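Local coordinates for protein isatin hydrolase (Ralstonia solanacearum, PDB 5NMP) that hydrolyses isatin by opening its five-membered ring, as a bacterial manganese-binding enzyme of the putative cyclase family, at residues N122-L127 with G171-G176; W147-T152 with K231-L236. One frame throughout, in Å; residues are numbered along the deposited sequence.

Contact 1 of 2, residues N122-L127 with G171-G176; sequences NEDWLL and GAHTPG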
loop_
_atom_site.group_PDB
_atom_site.type_symbol
_atom_site.label_atom_id
_atom_site.label_comp_id
_atom_site.label_asym_id
_atom_site.label_seq_id
_atom_site.Cartn_x
_atom_site.Cartn_y
_atom_site.Cartn_z
ATOM N N ASN A 122 18.693 27.710 -2.402
ATOM C CA ASN A 122 18.102 27.923 -3.719
ATOM C C ASN A 122 16.924 26.986 -3.956
ATOM O O ASN A 122 17.099 25.783 -4.135
ATOM C CB ASN A 122 19.147 27.736 -4.819
ATOM C CG ASN A 122 18.586 27.987 -6.208
ATOM O OD1 ASN A 122 17.506 28.559 -6.363
ATOM N ND2 ASN A 122 19.327 27.567 -7.228
ATOM N N GLU A 123 15.724 27.550 -3.972
ATOM C CA GLU A 123 14.514 26.763 -4.148
ATOM C C GLU A 123 14.349 26.281 -5.591
ATOM O O GLU A 123 13.497 25.440 -5.880
ATOM C CB GLU A 123 13.299 27.578 -3.705
ATOM C CG GLU A 123 13.313 27.907 -2.216
ATOM C CD GLU A 123 12.318 28.985 -1.832
ATOM O OE1 GLU A 123 12.112 29.930 -2.626
ATOM O OE2 GLU A 123 11.740 28.885 -0.731
ATOM N N ASP A 124 15.175 26.805 -6.492
ATOM C CA ASP A 124 15.128 26.398 -7.896
ATOM C C ASP A 124 16.344 25.567 -8.280
ATOM O O ASP A 124 16.639 25.393 -9.464
ATOM C CB ASP A 124 15.028 27.620 -8.804
ATOM C CG ASP A 124 13.655 28.246 -8.777
ATOM O OD1 ASP A 124 13.557 29.467 -8.530
ATOM O OD2 ASP A 124 12.669 27.514 -9.010
ATOM N N TRP A 125 17.040 25.058 -7.267
ATOM C CA TRP A 125 18.271 24.299 -7.463
ATOM C C TRP A 125 18.055 23.082 -8.360
ATOM O O TRP A 125 17.057 22.373 -8.239
ATOM C CB TRP A 125 18.834 23.867 -6.110
ATOM C CG TRP A 125 20.212 23.289 -6.171
ATOM C CD1 TRP A 125 21.390 23.975 -6.143
ATOM C CD2 TRP A 125 20.556 21.901 -6.251
ATOM N NE1 TRP A 125 22.447 23.100 -6.208
ATOM C CE2 TRP A 125 21.962 21.821 -6.275
ATOM C CE3 TRP A 125 19.810 20.719 -6.308
ATOM C CZ2 TRP A 125 22.639 20.606 -6.354
ATOM C CZ3 TRP A 125 20.484 19.514 -6.386
ATOM C CH2 TRP A 125 21.885 19.466 -6.409
ATOM N N LEU A 126 19.002 22.848 -9.262
ATOM C CA LEU A 126 18.882 21.771 -10.231
ATOM C C LEU A 126 19.900 20.664 -9.993
ATOM O O LEU A 126 21.102 20.918 -9.893
ATOM C CB LEU A 126 19.033 22.321 -11.650
ATOM C CG LEU A 126 18.014 23.384 -12.058
ATOM C CD1 LEU A 126 18.289 23.891 -13.461
ATOM C CD2 LEU A 126 16.601 22.830 -11.949
ATOM N N LEU A 127 19.401 19.435 -9.902
ATOM C CA LEU A 127 20.246 18.251 -9.807
ATOM C C LEU A 127 20.924 17.991 -11.148
ATOM O O LEU A 127 20.256 17.782 -12.161
ATOM C CB LEU A 127 19.418 17.036 -9.382
ATOM C CG LEU A 127 20.146 15.701 -9.222
ATOM C CD1 LEU A 127 21.210 15.805 -8.150
ATOM C CD2 LEU A 127 19.158 14.602 -8.885
ATOM N N GLY A 171 4.601 30.512 -11.940
ATOM C CA GLY A 171 4.532 29.099 -11.621
ATOM C C GLY A 171 5.208 28.713 -10.319
ATOM O O GLY A 171 5.562 29.568 -9.508
ATOM N N ALA A 172 5.386 27.409 -10.128
ATOM C CA ALA A 172 5.964 26.876 -8.900
ATOM C C ALA A 172 7.486 26.895 -8.939
ATOM O O ALA A 172 8.094 26.597 -9.968
ATOM C CB ALA A 172 5.464 25.459 -8.655
ATOM N N HIS A 173 8.096 27.238 -7.809
ATOM C CA HIS A 173 9.549 27.260 -7.704
ATOM C C HIS A 173 10.050 26.164 -6.770
ATOM O O HIS A 173 10.203 26.372 -5.569
ATOM C CB HIS A 173 10.025 28.634 -7.234
ATOM C CG HIS A 173 9.869 29.705 -8.269
ATOM N ND1 HIS A 173 10.905 30.113 -9.082
ATOM C CD2 HIS A 173 8.792 30.438 -8.638
ATOM C CE1 HIS A 173 10.477 31.057 -9.900
ATOM N NE2 HIS A 173 9.198 31.273 -9.651
ATOM N N THR A 174 10.300 24.990 -7.340
ATOM C CA THR A 174 10.749 23.829 -6.583
ATOM C C THR A 174 11.952 23.184 -7.279
ATOM O O THR A 174 12.110 23.315 -8.494
ATOM C CB THR A 174 9.614 22.796 -6.423
ATOM O OG1 THR A 174 9.125 22.415 -7.713
ATOM C CG2 THR A 174 8.465 23.383 -5.617
ATOM N N PRO A 175 12.816 22.498 -6.510
ATOM C CA PRO A 175 14.011 21.891 -7.106
ATOM C C PRO A 175 13.692 20.666 -7.962
ATOM O O PRO A 175 12.582 20.140 -7.889
ATOM C CB PRO A 175 14.851 21.504 -5.884
ATOM C CG PRO A 175 13.862 21.323 -4.794
ATOM C CD PRO A 175 12.787 22.337 -5.046
ATOM N N GLY A 176 14.656 20.226 -8.766
ATOM C CA GLY A 176 14.452 19.097 -9.658
ATOM C C GLY A 176 15.654 18.815 -10.543
ATOM O O GLY A 176 16.627 19.567 -10.530
HETATM O O HOH W 1 12.138 25.132 -10.462
#

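Contact 2 of 2, residues W147-T152 with K231-L236; sequences WVLFRT and KNLDQL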
loop_
_atom_site.group_PDB
_atom_site.type_symbol
_atom_site.label_atom_id
_atom_site.label_comp_id
_atom_site.label_asym_id
_atom_site.label_seq_id
_atom_site.Cartn_x
_atom_site.Cartn_y
_atom_site.Cartn_z
ATOM N N TRP A 147 15.577 2.669 -7.018
ATOM C CA TRP A 147 15.002 4.004 -6.887
ATOM C C TRP A 147 16.104 5.031 -6.676
ATOM O O TRP A 147 17.100 4.760 -6.004
ATOM C CB TRP A 147 14.023 4.087 -5.712
ATOM C CG TRP A 147 12.694 3.446 -5.929
ATOM C CD1 TRP A 147 12.291 2.226 -5.474
ATOM C CD2 TRP A 147 11.574 4.002 -6.631
ATOM N NE1 TRP A 147 10.995 1.982 -5.858
ATOM C CE2 TRP A 147 10.533 3.056 -6.571
ATOM C CE3 TRP A 147 11.356 5.205 -7.310
ATOM C CZ2 TRP A 147 9.292 3.273 -7.164
ATOM C CZ3 TRP A 147 10.122 5.419 -7.899
ATOM C CH2 TRP A 147 9.106 4.458 -7.822
ATOM N N VAL A 148 15.919 6.213 -7.245
ATOM C CA VAL A 148 16.757 7.349 -6.902
ATOM C C VAL A 148 15.925 8.327 -6.081
ATOM O O VAL A 148 15.067 9.029 -6.617
ATOM C CB VAL A 148 17.321 8.048 -8.149
ATOM C CG1 VAL A 148 18.138 9.270 -7.750
ATOM C CG2 VAL A 148 18.168 7.081 -8.950
ATOM N N LEU A 149 16.166 8.353 -4.774
ATOM C CA LEU A 149 15.404 9.219 -3.880
ATOM C C LEU A 149 16.113 10.558 -3.678
ATOM O O LEU A 149 17.210 10.623 -3.118
ATOM C CB LEU A 149 15.161 8.523 -2.537
ATOM C CG LEU A 149 14.418 7.185 -2.639
ATOM C CD1 LEU A 149 14.097 6.621 -1.266
ATOM C CD2 LEU A 149 13.150 7.324 -3.474
ATOM N N PHE A 150 15.470 11.620 -4.152
ATOM C CA PHE A 150 16.010 12.974 -4.105
ATOM C C PHE A 150 15.654 13.657 -2.783
ATOM O O PHE A 150 14.560 14.202 -2.639
ATOM C CB PHE A 150 15.468 13.778 -5.293
ATOM C CG PHE A 150 16.128 15.115 -5.493
ATOM C CD1 PHE A 150 17.393 15.372 -4.990
ATOM C CD2 PHE A 150 15.472 16.119 -6.193
ATOM C CE1 PHE A 150 17.993 16.607 -5.183
ATOM C CE2 PHE A 150 16.065 17.356 -6.387
ATOM C CZ PHE A 150 17.328 17.601 -5.882
ATOM N N ARG A 151 16.573 13.626 -1.822
ATOM C CA ARG A 151 16.335 14.262 -0.526
ATOM C C ARG A 151 16.590 15.765 -0.567
ATOM O O ARG A 151 17.683 16.209 -0.921
ATOM C CB ARG A 151 17.208 13.638 0.560
ATOM C CG ARG A 151 17.028 14.324 1.897
ATOM C CD ARG A 151 18.066 13.918 2.917
ATOM N NE ARG A 151 17.966 14.766 4.101
ATOM C CZ ARG A 151 18.911 14.880 5.025
ATOM N NH1 ARG A 151 20.043 14.196 4.912
ATOM N NH2 ARG A 151 18.725 15.685 6.064
ATOM N N THR A 152 15.582 16.543 -0.181
ATOM C CA THR A 152 15.668 17.998 -0.225
ATOM C C THR A 152 15.191 18.656 1.068
ATOM O O THR A 152 15.248 19.878 1.197
ATOM C CB THR A 152 14.834 18.563 -1.383
ATOM O OG1 THR A 152 13.481 18.111 -1.253
ATOM C CG2 THR A 152 15.393 18.107 -2.726
ATOM N N LYS A 231 8.724 11.582 2.895
ATOM C CA LYS A 231 9.326 12.196 4.070
ATOM C C LYS A 231 10.268 11.216 4.759
ATOM O O LYS A 231 10.336 10.045 4.384
ATOM C CB LYS A 231 8.249 12.672 5.046
ATOM C CG LYS A 231 7.358 11.558 5.565
ATOM C CD LYS A 231 6.373 12.074 6.596
ATOM C CE LYS A 231 7.077 12.500 7.874
ATOM N NZ LYS A 231 6.097 12.891 8.927
ATOM N N ASN A 232 10.990 11.717 5.761
ATOM C CA ASN A 232 11.941 10.926 6.543
ATOM C C ASN A 232 13.083 10.335 5.726
ATOM O O ASN A 232 13.639 9.304 6.100
ATOM C CB ASN A 232 11.223 9.791 7.282
ATOM C CG ASN A 232 10.397 10.285 8.450
ATOM O OD1 ASN A 232 10.685 11.331 9.036
ATOM N ND2 ASN A 232 9.364 9.528 8.800
ATOM N N LEU A 233 13.439 10.983 4.621
ATOM C CA LEU A 233 14.562 10.521 3.812
ATOM C C LEU A 233 15.874 10.685 4.573
ATOM O O LEU A 233 16.856 9.997 4.294
ATOM C CB LEU A 233 14.621 11.270 2.480
ATOM C CG LEU A 233 13.494 10.956 1.494
ATOM C CD1 LEU A 233 13.738 11.639 0.160
ATOM C CD2 LEU A 233 13.336 9.450 1.311
ATOM N N ASP A 234 15.873 11.590 5.546
ATOM C CA ASP A 234 17.038 11.836 6.389
ATOM C C ASP A 234 17.363 10.655 7.301
ATOM O O ASP A 234 18.433 10.611 7.905
ATOM C CB ASP A 234 16.818 13.091 7.234
ATOM C CG ASP A 234 15.582 12.992 8.111
ATOM O OD1 ASP A 234 15.720 12.627 9.297
ATOM O OD2 ASP A 234 14.471 13.273 7.611
ATOM N N GLN A 235 16.440 9.705 7.411
ATOM C CA GLN A 235 16.651 8.532 8.254
ATOM C C GLN A 235 17.143 7.341 7.444
ATOM O O GLN A 235 17.290 6.237 7.970
ATOM C CB GLN A 235 15.366 8.160 8.994
ATOM C CG GLN A 235 14.899 9.211 9.978
ATOM C CD GLN A 235 13.657 8.785 10.732
ATOM O OE1 GLN A 235 13.491 7.612 11.070
ATOM N NE2 GLN A 235 12.771 9.739 10.995
ATOM N N LEU A 236 17.397 7.573 6.160
ATOM C CA LEU A 236 17.870 6.517 5.276
ATOM C C LEU A 236 19.354 6.667 4.970
ATOM O O LEU A 236 19.863 7.783 4.869
ATOM C CB LEU A 236 17.070 6.515 3.973
ATOM C CG LEU A 236 15.567 6.274 4.103
ATOM C CD1 LEU A 236 14.947 6.061 2.726
ATOM C CD2 LEU A 236 15.289 5.091 5.015
#

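Contact 1 of 2, residues N122-L127 with G171-G176
Asp124 and His173 meet edge-on, the carboxylate lying at the ND1 edge of the imidazole while its own plane is turned 60° from the ring. His173 ND1 donates to Asp124 OD1 over 2.8 Å, and the oxygen receives it with its syn lone pair. The aspartate CB points away from 171-176, yet with CG beside the backbone N (chi1 -74°) the carboxylate swings back to the histidine. A water molecule donates to Asp124 OD2 and to Thr174 O, tying the same carboxylate to the main chain of the partner segment. His173 NE2 is hydrogen-bonded to Asp170, so the ring is gripped at both nitrogens, an arrangement that would probably stabilise a positive imidazole. On the aspartate side, Asn122 OD1 accepts from Asp124 N at 2.9 Å, forming an Asx turn within a type I turn that ends at Trp125.

Pro175 lies alongside the backbone of this turn, with its CD 3.3 Å from Glu123 O. The side chain of Glu123 leads to a salt bridge with Arg157. Further on, Gly176 N donates to Trp125 O (3.3 Å) and Gly176 O accepts from Leu127 N (2.8 Å), one bond on each side of Leu126, whose CA also approaches Gly176 O. This is the hydrogen-bonding pattern of a parallel beta bridge, here joining 126-127 and 176-177 into a small two-stranded sheet.

Contact 2 of 2, residues W147-T152 with K231-L236
Strand 147-151 runs past the short 3-10 segment 233-235, and their backbones come nearest at Arg151 and Leu233, whose CA atoms are 6.0 Å apart. No hydrogen bond joins the two segments. The 231-236 loop instead holds its own shape through backbone bonds from Gln235 N to Asn232 O and from Leu236 N to Leu233 O, which bring Leu233 and Leu236 round to the strand together.

Leu233 sits over the strand between Leu149 and Arg151. Its CD2 meets Leu149 CD1 at 3.9 Å, the two side chains crossing at about a right angle, while its CD1 reaches Arg151 CA at 3.8 Å. Leu236 CD1 approaches the same methyl, Leu149 CD1, at 4.1 Å; the Leu236 side chain also packs on Val112 of strand 107-114. The loop belongs to the connection between strands 225-228 and 239-244, which are separated in the mixed sheet by 107-114, 147-151 and 193-195; it thus crosses one face of the sheet, the face carrying Leu149 and Arg151, whereas Phe150 points away from it.

Arg151 extends from the strand with CG anti to the backbone N (chi1 177°), and its aliphatic part slides past Leu233, CG lying 3.9 Å from Leu233 CB. Farther out, Asp234 CB covers one face of the guanidinium, offset toward its rim and 3.4 Å from Arg151 NH2. The aspartate carboxylate is turned elsewhere, with 5.1 Å between Arg151 NH2 and Asp234 OD2, and the arginine takes its salt bridge from NE to Asp153 OD1.

The segments alternate along the chain, 122-127, 147-152, 171-176 and 231-236, so the two contacts interlock in sequence. Helix 129-139 connects strand 126-127 of contact 1 to strand 147-151 of contact 2. Their centres lie about 17 Å apart, yet they touch: the Phe150 ring, on the sheet face turned from 231-236, reaches Trp125, with 3.7 Å between Phe150 CZ and Trp125 CZ3, and also packs near Gly176 and Leu127. Strand 147-151 therefore has the peripheral two-stranded sheet on one side and the 231-236 loop on the other. Neither contact forms this chain's manganese site (His76, His80, Asp82), but 231-236 follows closely on Gln228, a known manganese ligand not bound to this chain's metal here.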